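Local coordinates for endoglucanase (PDB 6VC5), which probably hydrolyses internal beta-1,4-glucosidic linkages in cellulose and related beta-glucans, at residues L154-M159 and P197-I202; H32-G37 and A89-L94; Y38-S43 and L94-A99. One frame throughout, in Å; residues are numbered along the deposited sequence.

Contact 1: residues L154-M159 and P197-I202; sequences LSYYVM and PDWLSI
A three-stranded antiparallel sheet frames this contact: the 3-10 turn Leu154-Tyr156 follows edge strand 149-152 and meets Pro197-Leu200, the lead-in and first residue of central strand 200-203. Leu154 makes the largest share of the packing. Its two methyls divide the work. CD1 of Leu154 lies 4.3 Å from Pro197 CD, and CD2 reaches Leu200 CD2 at the same distance. Ile184 of helix 172-187 also touches both leucines, so this apolar patch ties the strand to a helix.

The backbones stand too far apart to bond directly, and two waters fill in. One accepts a hydrogen bond from Leu154 N at 2.8 Å and is also bonded to Pro197 O at 2.9 Å. The other accepts from Ser155 N at 3.1 Å and is bonded to Asp198 O at 3.0 Å. Backbone bonding between the strands themselves takes over at Leu200, which pairs with Leu152. The waters thus continue the link past the end of regular sheet pairing, where the chain bends into the turn. Asp198 sets off away from the turn, and its carboxylate is bonded to Ser220 and to the backbone N of Ala223.

Trp199 also starts out away from the turn. With CG anti to the carbonyl carbon (chi1 -62°), its indole swings back toward Tyr156. The two side chains meet at a slant, Tyr156 OH lying 4.1 Å from Trp199 CH2. Trp215 stacks on the Trp199 ring. Beyond Tyr156, inverse gamma turns centred on Tyr157 and Val158 carry the chain into helix 159-169.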
loop_
_atom_site.group_PDB
_atom_site.type_symbol
_atom_site.label_atom_id
_atom_site.label_comp_id
_atom_site.label_asym_id
_atom_site.label_seq_id
_atom_site.Cartn_x
_atom_site.Cartn_y
_atom_site.Cartn_z
ATOM N N LEU A 154 -4.525 -6.032 -5.641
ATOM C CA LEU A 154 -5.044 -4.726 -6.051
ATOM C C LEU A 154 -4.625 -3.627 -5.079
ATOM O O LEU A 154 -4.497 -2.466 -5.471
ATOM C CB LEU A 154 -6.569 -4.797 -6.205
ATOM C CG LEU A 154 -7.053 -5.779 -7.285
ATOM C CD1 LEU A 154 -8.570 -5.856 -7.301
ATOM C CD2 LEU A 154 -6.501 -5.380 -8.649
ATOM N N SER A 155 -4.382 -3.971 -3.814
ATOM C CA SER A 155 -3.905 -2.991 -2.847
ATOM C C SER A 155 -2.473 -2.558 -3.102
ATOM O O SER A 155 -2.007 -1.621 -2.448
ATOM C CB SER A 155 -4.011 -3.535 -1.415
ATOM O OG SER A 155 -2.966 -4.455 -1.117
ATOM N N TYR A 156 -1.751 -3.218 -4.015
ATOM C CA TYR A 156 -0.419 -2.737 -4.350
ATOM C C TYR A 156 -0.460 -1.623 -5.384
ATOM O O TYR A 156 0.588 -1.038 -5.680
ATOM C CB TYR A 156 0.494 -3.873 -4.840
ATOM C CG TYR A 156 0.944 -4.874 -3.784
ATOM C CD1 TYR A 156 0.302 -4.974 -2.548
ATOM C CD2 TYR A 156 2.002 -5.734 -4.034
ATOM C CE1 TYR A 156 0.704 -5.913 -1.597
ATOM C CE2 TYR A 156 2.409 -6.671 -3.095
ATOM C CZ TYR A 156 1.766 -6.761 -1.886
ATOM O OH TYR A 156 2.182 -7.694 -0.958
ATOM N N TYR A 157 -1.638 -1.320 -5.941
ATOM C CA TYR A 157 -1.823 -0.139 -6.784
ATOM C C TYR A 157 -1.898 1.068 -5.857
ATOM O O TYR A 157 -2.970 1.576 -5.511
ATOM C CB TYR A 157 -3.084 -0.264 -7.626
ATOM C CG TYR A 157 -2.940 -1.117 -8.863
ATOM C CD1 TYR A 157 -2.755 -0.535 -10.111
ATOM C CD2 TYR A 157 -3.009 -2.503 -8.785
ATOM C CE1 TYR A 157 -2.638 -1.310 -11.251
ATOM C CE2 TYR A 157 -2.891 -3.292 -9.921
ATOM C CZ TYR A 157 -2.710 -2.686 -11.152
ATOM O OH TYR A 157 -2.599 -3.474 -12.280
ATOM N N VAL A 158 -0.724 1.507 -5.419
ATOM C CA VAL A 158 -0.612 2.668 -4.544
ATOM C C VAL A 158 -0.849 3.884 -5.429
ATOM O O VAL A 158 0.095 4.499 -5.943
ATOM C CB VAL A 158 0.756 2.679 -3.837
ATOM C CG1 VAL A 158 0.893 3.888 -2.902
ATOM C CG2 VAL A 158 0.972 1.373 -3.058
ATOM N N MET A 159 -2.120 4.215 -5.636
ATOM C CA MET A 159 -2.466 5.162 -6.691
ATOM C C MET A 159 -1.780 6.522 -6.573
ATOM O O MET A 159 -1.334 7.036 -7.610
ATOM C CB MET A 159 -3.991 5.250 -6.861
ATOM C CG MET A 159 -4.635 3.979 -7.454
ATOM S SD MET A 159 -4.119 3.586 -9.158
ATOM C CE MET A 159 -5.444 2.461 -9.688
ATOM N N PRO A 197 -10.897 -8.662 -3.853
ATOM C CA PRO A 197 -10.202 -9.623 -2.999
ATOM C C PRO A 197 -8.819 -9.106 -2.620
ATOM O O PRO A 197 -8.244 -8.225 -3.272
ATOM C CB PRO A 197 -10.068 -10.852 -3.907
ATOM C CG PRO A 197 -9.889 -10.247 -5.271
ATOM C CD PRO A 197 -10.719 -8.974 -5.289
ATOM N N ASP A 198 -8.275 -9.699 -1.549
ATOM C CA ASP A 198 -6.860 -9.512 -1.241
ATOM C C ASP A 198 -5.988 -9.888 -2.441
ATOM O O ASP A 198 -5.015 -9.187 -2.755
ATOM C CB ASP A 198 -6.455 -10.370 -0.035
ATOM C CG ASP A 198 -7.116 -9.941 1.277
ATOM O OD1 ASP A 198 -7.368 -8.728 1.502
ATOM O OD2 ASP A 198 -7.341 -10.852 2.120
ATOM N N TRP A 199 -6.335 -10.976 -3.133
ATOM C CA TRP A 199 -5.525 -11.531 -4.219
ATOM C C TRP A 199 -6.445 -11.936 -5.363
ATOM O O TRP A 199 -7.356 -12.755 -5.168
ATOM C CB TRP A 199 -4.745 -12.755 -3.723
ATOM C CG TRP A 199 -3.764 -12.427 -2.609
ATOM C CD1 TRP A 199 -3.963 -12.572 -1.258
ATOM C CD2 TRP A 199 -2.445 -11.911 -2.766
ATOM N NE1 TRP A 199 -2.847 -12.160 -0.570
ATOM C CE2 TRP A 199 -1.898 -11.757 -1.475
ATOM C CE3 TRP A 199 -1.671 -11.561 -3.875
ATOM C CZ2 TRP A 199 -0.599 -11.272 -1.268
ATOM C CZ3 TRP A 199 -0.386 -11.070 -3.669
ATOM C CH2 TRP A 199 0.133 -10.933 -2.380
ATOM N N LEU A 200 -6.187 -11.388 -6.554
ATOM C CA LEU A 200 -6.980 -11.620 -7.755
ATOM C C LEU A 200 -6.168 -12.470 -8.724
ATOM O O LEU A 200 -4.946 -12.325 -8.810
ATOM C CB LEU A 200 -7.290 -10.273 -8.423
ATOM C CG LEU A 200 -8.099 -10.334 -9.705
ATOM C CD1 LEU A 200 -9.555 -10.628 -9.380
ATOM C CD2 LEU A 200 -7.962 -9.018 -10.445
ATOM N N SER A 201 -6.838 -13.364 -9.450
ATOM C CA SER A 201 -6.200 -14.117 -10.526
ATOM C C SER A 201 -6.825 -13.745 -11.870
ATOM O O SER A 201 -8.052 -13.634 -11.987
ATOM C CB SER A 201 -6.358 -15.618 -10.279
ATOM O OG SER A 201 -5.606 -16.363 -11.223
ATOM N N ILE A 202 -5.987 -13.558 -12.895
ATOM C CA ILE A 202 -6.455 -13.414 -14.276
ATOM C C ILE A 202 -5.847 -14.556 -15.085
ATOM O O ILE A 202 -4.627 -14.759 -15.059
ATOM C CB ILE A 202 -6.077 -12.056 -14.892
ATOM C CG1 ILE A 202 -6.651 -10.902 -14.067
ATOM C CG2 ILE A 202 -6.604 -11.963 -16.333
ATOM C CD1 ILE A 202 -6.268 -9.507 -14.600
HETATM O O HOH W 1 -6.299 -8.198 -5.369
HETATM O O HOH W 2 -5.940 -6.381 -2.619
#

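Contact 2: residues H32-G37 and A89-L94; sequences HSEGQG and ATDGDL
Glu34 sets its CG anti to the backbone N (chi1 178°) and runs on extended, while Asp91 tucks its CG between the backbone N and the carbonyl carbon (chi1 68°). These torsions bring the two acids together near the starts of helices 33-46 and 90-106. Glu34 CD lies 3.6 Å from Asp91 OD2, with the carboxylate planes 61° apart. No direct hydrogen bond joins them. Two waters do: both are bonded to Glu34 OE1 at 2.9 Å; one also bonds Asp91 OD1 at 2.7 Å, the other Asp91 OD2 at 3.0 Å. Glu34 OE2 has Tyr38 as its partner.

The helices come very close here. The CA atoms of Glu34 and Gly92 are 4.0 Å apart, since Gly92 has no side chain to stand between them; a CB on it would run into Ser33 OG. That hydroxyl is 2.7 Å from a third water, which also accepts from Ala89 N and bonds Asp93 OD1.

The contact is therefore glycine packing beside a wet, acidic patch. Two carboxylates held this close through shared water are consistent with the polar substrate cleft expected of a family 8 glycosidase.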
loop_
_atom_site.group_PDB
_atom_site.type_symbol
_atom_site.label_atom_id
_atom_site.label_comp_id
_atom_site.label_asym_id
_atom_site.label_seq_id
_atom_site.Cartn_x
_atom_site.Cartn_y
_atom_site.Cartn_z
ATOM N N HIS A 32 10.669 -4.711 6.968
ATOM C CA HIS A 32 10.123 -4.964 5.633
ATOM C C HIS A 32 10.294 -3.736 4.765
ATOM O O HIS A 32 10.370 -2.643 5.273
ATOM C CB HIS A 32 8.621 -5.283 5.705
ATOM C CG HIS A 32 8.301 -6.548 6.425
ATOM N ND1 HIS A 32 7.446 -6.590 7.495
ATOM C CD2 HIS A 32 8.719 -7.819 6.230
ATOM C CE1 HIS A 32 7.353 -7.834 7.934
ATOM N NE2 HIS A 32 8.118 -8.598 7.185
ATOM N N SER A 33 10.329 -3.917 3.454
ATOM C CA SER A 33 10.365 -2.744 2.579
ATOM C C SER A 33 9.113 -1.891 2.752
ATOM O O SER A 33 9.185 -0.661 2.692
ATOM C CB SER A 33 10.580 -3.139 1.108
ATOM O OG SER A 33 9.494 -3.908 0.603
ATOM N N GLU A 34 7.958 -2.517 2.993
ATOM C CA GLU A 34 6.739 -1.751 3.214
ATOM C C GLU A 34 6.855 -0.916 4.486
ATOM O O GLU A 34 6.443 0.246 4.516
ATOM C CB GLU A 34 5.547 -2.710 3.296
ATOM C CG GLU A 34 4.198 -2.060 3.570
ATOM C CD GLU A 34 3.067 -3.083 3.701
ATOM O OE1 GLU A 34 3.345 -4.304 3.621
ATOM O OE2 GLU A 34 1.898 -2.664 3.878
ATOM N N GLY A 35 7.449 -1.487 5.533
ATOM C CA GLY A 35 7.609 -0.754 6.781
ATOM C C GLY A 35 8.588 0.402 6.680
ATOM O O GLY A 35 8.356 1.474 7.240
ATOM N N GLN A 36 9.715 0.192 6.001
ATOM C CA GLN A 36 10.625 1.314 5.778
ATOM C C GLN A 36 9.930 2.385 4.940
ATOM O O GLN A 36 10.071 3.594 5.194
ATOM C CB GLN A 36 11.897 0.827 5.079
ATOM C CG GLN A 36 12.706 -0.223 5.853
ATOM C CD GLN A 36 13.150 0.264 7.217
ATOM O OE1 GLN A 36 12.801 -0.325 8.232
ATOM N NE2 GLN A 36 13.929 1.349 7.244
ATOM N N GLY A 37 9.122 1.945 3.971
ATOM C CA GLY A 37 8.380 2.884 3.154
ATOM C C GLY A 37 7.401 3.712 3.958
ATOM O O GLY A 37 7.278 4.920 3.740
ATOM N N ALA A 89 8.433 -6.641 -3.037
ATOM C CA ALA A 89 7.005 -6.392 -2.892
ATOM C C ALA A 89 6.736 -5.029 -3.508
ATOM O O ALA A 89 7.246 -4.011 -3.026
ATOM C CB ALA A 89 6.560 -6.421 -1.426
ATOM N N THR A 90 5.930 -5.010 -4.567
ATOM C CA THR A 90 5.785 -3.792 -5.351
ATOM C C THR A 90 5.186 -2.643 -4.542
ATOM O O THR A 90 5.496 -1.477 -4.811
ATOM C CB THR A 90 4.966 -4.126 -6.594
ATOM O OG1 THR A 90 5.674 -5.114 -7.356
ATOM C CG2 THR A 90 4.765 -2.898 -7.477
ATOM N N ASP A 91 4.352 -2.932 -3.537
ATOM C CA ASP A 91 3.819 -1.834 -2.741
ATOM C C ASP A 91 4.912 -1.170 -1.914
ATOM O O ASP A 91 4.925 0.055 -1.777
ATOM C CB ASP A 91 2.599 -2.265 -1.915
ATOM C CG ASP A 91 2.927 -3.241 -0.798
ATOM O OD1 ASP A 91 3.880 -4.038 -0.922
ATOM O OD2 ASP A 91 2.167 -3.230 0.201
ATOM N N GLY A 92 5.852 -1.958 -1.385
ATOM C CA GLY A 92 6.998 -1.362 -0.713
ATOM C C GLY A 92 7.827 -0.493 -1.641
ATOM O O GLY A 92 8.192 0.638 -1.297
ATOM N N ASP A 93 8.119 -1.001 -2.842
ATOM C CA ASP A 93 8.852 -0.211 -3.831
ATOM C C ASP A 93 8.151 1.123 -4.102
ATOM O O ASP A 93 8.789 2.189 -4.117
ATOM C CB ASP A 93 8.997 -1.004 -5.137
ATOM C CG ASP A 93 9.628 -2.395 -4.948
ATOM O OD1 ASP A 93 10.523 -2.565 -4.093
ATOM O OD2 ASP A 93 9.245 -3.327 -5.695
ATOM N N LEU A 94 6.825 1.089 -4.294
ATOM C CA LEU A 94 6.081 2.299 -4.652
ATOM C C LEU A 94 5.945 3.266 -3.478
ATOM O O LEU A 94 5.914 4.485 -3.686
ATOM C CB LEU A 94 4.693 1.911 -5.168
ATOM C CG LEU A 94 4.686 1.308 -6.569
ATOM C CD1 LEU A 94 3.286 0.815 -6.898
ATOM C CD2 LEU A 94 5.183 2.285 -7.637
HETATM O O HOH W 3 10.099 -4.497 -2.009
HETATM O O HOH W 4 4.638 -5.429 1.231
HETATM O O HOH W 5 1.239 -5.486 2.011
#

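Contact 3: residues Y38-S43 and L94-A99; sequences YGMLFS and LLIALA
Leu95 lays its CD1 methyl obliquely against the ring of Tyr38, 3.6 Å from Tyr38 CE1 and 4.0 Å from Tyr38 CZ. Tyr38 starts out away from helix 90-106. Its CG lies anti to the carbonyl carbon (chi1 -71°), and the ring reaches back to the leucine. Beyond the ring, Tyr38 OH is hydrogen-bonded to Glu34 OE2, one turn earlier in the same helix. A phenylalanine in its place would keep the ring but is likely to leave Glu34 OE2 without this hydroxyl mate and its carboxylate freer to turn.

Farther along, Ala99 is the point of tightest approach. Its CB sits 3.5 Å from Leu41 N and also touches Met40 CB, close in against the backbone of the facing helix. The small side chain lets the CA atoms of Leu41 and Ala99 come within 4.4 Å. Met40 and Leu41 pass on different sides of this alanine. Met40 is bent at its last torsion (chi3 66°), which places CE 3.8 Å from Ile96 CG2. Leu41 CD1 meets Leu98 CD2 at 3.8 Å. The side-chain pairs across the segments are apolar, and no hydrogen bond crosses between them.

The two segments run roughly parallel, their axes crossing at 27° and coming within 8.2 Å. This is consistent with neighbouring inner helices of the (alpha/alpha)6 barrel of this family. Helix 49-62 packs on Met40 and helix 110-126 on Ile96. Helix 159-169 touches Leu98, and helix 300-313 touches Tyr38 and Phe42.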
loop_
_atom_site.group_PDB
_atom_site.type_symbol
_atom_site.label_atom_id
_atom_site.label_comp_id
_atom_site.label_asym_id
_atom_site.label_seq_id
_atom_site.Cartn_x
_atom_site.Cartn_y
_atom_site.Cartn_z
ATOM N N TYR A 38 6.696 3.079 4.902
ATOM C CA TYR A 38 5.804 3.833 5.779
ATOM C C TYR A 38 6.582 4.829 6.628
ATOM O O TYR A 38 6.158 5.977 6.800
ATOM C CB TYR A 38 4.992 2.895 6.684
ATOM C CG TYR A 38 3.926 2.089 5.982
ATOM C CD1 TYR A 38 3.191 2.624 4.930
ATOM C CD2 TYR A 38 3.650 0.795 6.388
ATOM C CE1 TYR A 38 2.215 1.877 4.289
ATOM C CE2 TYR A 38 2.680 0.045 5.762
ATOM C CZ TYR A 38 1.971 0.583 4.711
ATOM O OH TYR A 38 1.009 -0.194 4.090
ATOM N N GLY A 39 7.708 4.395 7.202
ATOM C CA GLY A 39 8.505 5.305 8.008
ATOM C C GLY A 39 8.968 6.508 7.211
ATOM O O GLY A 39 8.898 7.647 7.683
ATOM N N MET A 40 9.414 6.267 5.975
ATOM C CA MET A 40 9.844 7.353 5.101
ATOM C C MET A 40 8.672 8.255 4.716
ATOM O O MET A 40 8.779 9.489 4.745
ATOM C CB MET A 40 10.512 6.747 3.870
ATOM C CG MET A 40 11.864 6.112 4.168
ATOM S SD MET A 40 12.473 5.160 2.730
ATOM C CE MET A 40 12.761 6.498 1.512
ATOM N N LEU A 41 7.528 7.653 4.372
ATOM C CA LEU A 41 6.380 8.459 3.961
ATOM C C LEU A 41 5.861 9.314 5.114
ATOM O O LEU A 41 5.536 10.498 4.932
ATOM C CB LEU A 41 5.274 7.546 3.426
ATOM C CG LEU A 41 4.104 8.243 2.717
ATOM C CD1 LEU A 41 4.552 8.700 1.336
ATOM C CD2 LEU A 41 2.902 7.314 2.618
ATOM N N PHE A 42 5.727 8.715 6.306
ATOM C CA PHE A 42 5.184 9.449 7.448
ATOM C C PHE A 42 6.134 10.555 7.906
ATOM O O PHE A 42 5.690 11.656 8.258
ATOM C CB PHE A 42 4.896 8.505 8.620
ATOM C CG PHE A 42 3.951 7.360 8.311
ATOM C CD1 PHE A 42 3.124 7.369 7.203
ATOM C CD2 PHE A 42 3.910 6.265 9.162
ATOM C CE1 PHE A 42 2.262 6.292 6.940
ATOM C CE2 PHE A 42 3.059 5.198 8.910
ATOM C CZ PHE A 42 2.240 5.214 7.787
ATOM N N SER A 43 7.444 10.274 7.937
ATOM C CA SER A 43 8.414 11.288 8.336
ATOM C C SER A 43 8.504 12.416 7.314
ATOM O O SER A 43 8.664 13.581 7.694
ATOM C CB SER A 43 9.782 10.654 8.625
ATOM O OG SER A 43 10.348 10.063 7.478
ATOM N N LEU A 94 6.825 1.089 -4.294
ATOM C CA LEU A 94 6.081 2.299 -4.652
ATOM C C LEU A 94 5.945 3.266 -3.478
ATOM O O LEU A 94 5.914 4.485 -3.686
ATOM C CB LEU A 94 4.693 1.911 -5.168
ATOM C CG LEU A 94 4.686 1.308 -6.569
ATOM C CD1 LEU A 94 3.286 0.815 -6.898
ATOM C CD2 LEU A 94 5.183 2.285 -7.637
ATOM N N LEU A 95 5.853 2.748 -2.248
ATOM C CA LEU A 95 5.786 3.616 -1.070
ATOM C C LEU A 95 7.104 4.342 -0.840
ATOM O O LEU A 95 7.116 5.548 -0.546
ATOM C CB LEU A 95 5.413 2.787 0.161
ATOM C CG LEU A 95 3.954 2.337 0.222
ATOM C CD1 LEU A 95 3.871 1.166 1.195
ATOM C CD2 LEU A 95 3.034 3.474 0.649
ATOM N N ILE A 96 8.224 3.618 -0.962
ATOM C CA ILE A 96 9.543 4.229 -0.830
ATOM C C ILE A 96 9.734 5.309 -1.896
ATOM O O ILE A 96 10.206 6.416 -1.610
ATOM C CB ILE A 96 10.627 3.136 -0.889
ATOM C CG1 ILE A 96 10.560 2.258 0.365
ATOM C CG2 ILE A 96 11.999 3.757 -1.048
ATOM C CD1 ILE A 96 11.406 0.981 0.278
ATOM N N ALA A 97 9.365 5.007 -3.147
ATOM C CA ALA A 97 9.516 5.986 -4.219
ATOM C C ALA A 97 8.674 7.237 -3.971
ATOM O O ALA A 97 9.152 8.362 -4.162
ATOM C CB ALA A 97 9.152 5.353 -5.561
ATOM N N LEU A 98 7.418 7.066 -3.545
ATOM C CA LEU A 98 6.583 8.231 -3.248
ATOM C C LEU A 98 7.187 9.073 -2.132
ATOM O O LEU A 98 7.235 10.306 -2.232
ATOM C CB LEU A 98 5.168 7.792 -2.872
ATOM C CG LEU A 98 4.210 8.916 -2.467
ATOM C CD1 LEU A 98 4.001 9.900 -3.594
ATOM C CD2 LEU A 98 2.889 8.283 -2.073
ATOM N N ALA A 99 7.697 8.417 -1.083
ATOM C CA ALA A 99 8.305 9.150 0.027
ATOM C C ALA A 99 9.532 9.940 -0.424
ATOM O O ALA A 99 9.745 11.082 0.011
ATOM C CB ALA A 99 8.687 8.166 1.132
#

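Contacts 2 and 3 hold the same two helices, 33-46 and 90-106, with centres about 8 Å apart. Contact 2 lies at their N-terminal ends and is polar and watered. Contact 3 lies farther along them; its side-chain contacts between the helices are apolar, and all its touching residues are buried. Tyr38 and Glu34 connect the two. Contact 1 belongs to the sheet region, with its centre about 15 Å from that of contact 2. It mixes aliphatic packing with water bridges. Contacts 1 and 2 are largely buried too, though each keeps some partly exposed residues. They meet where Tyr156 CE1 comes 3.5 Å from Asp91 OD2, placing the loop after strand 149-152 beside the acidic patch.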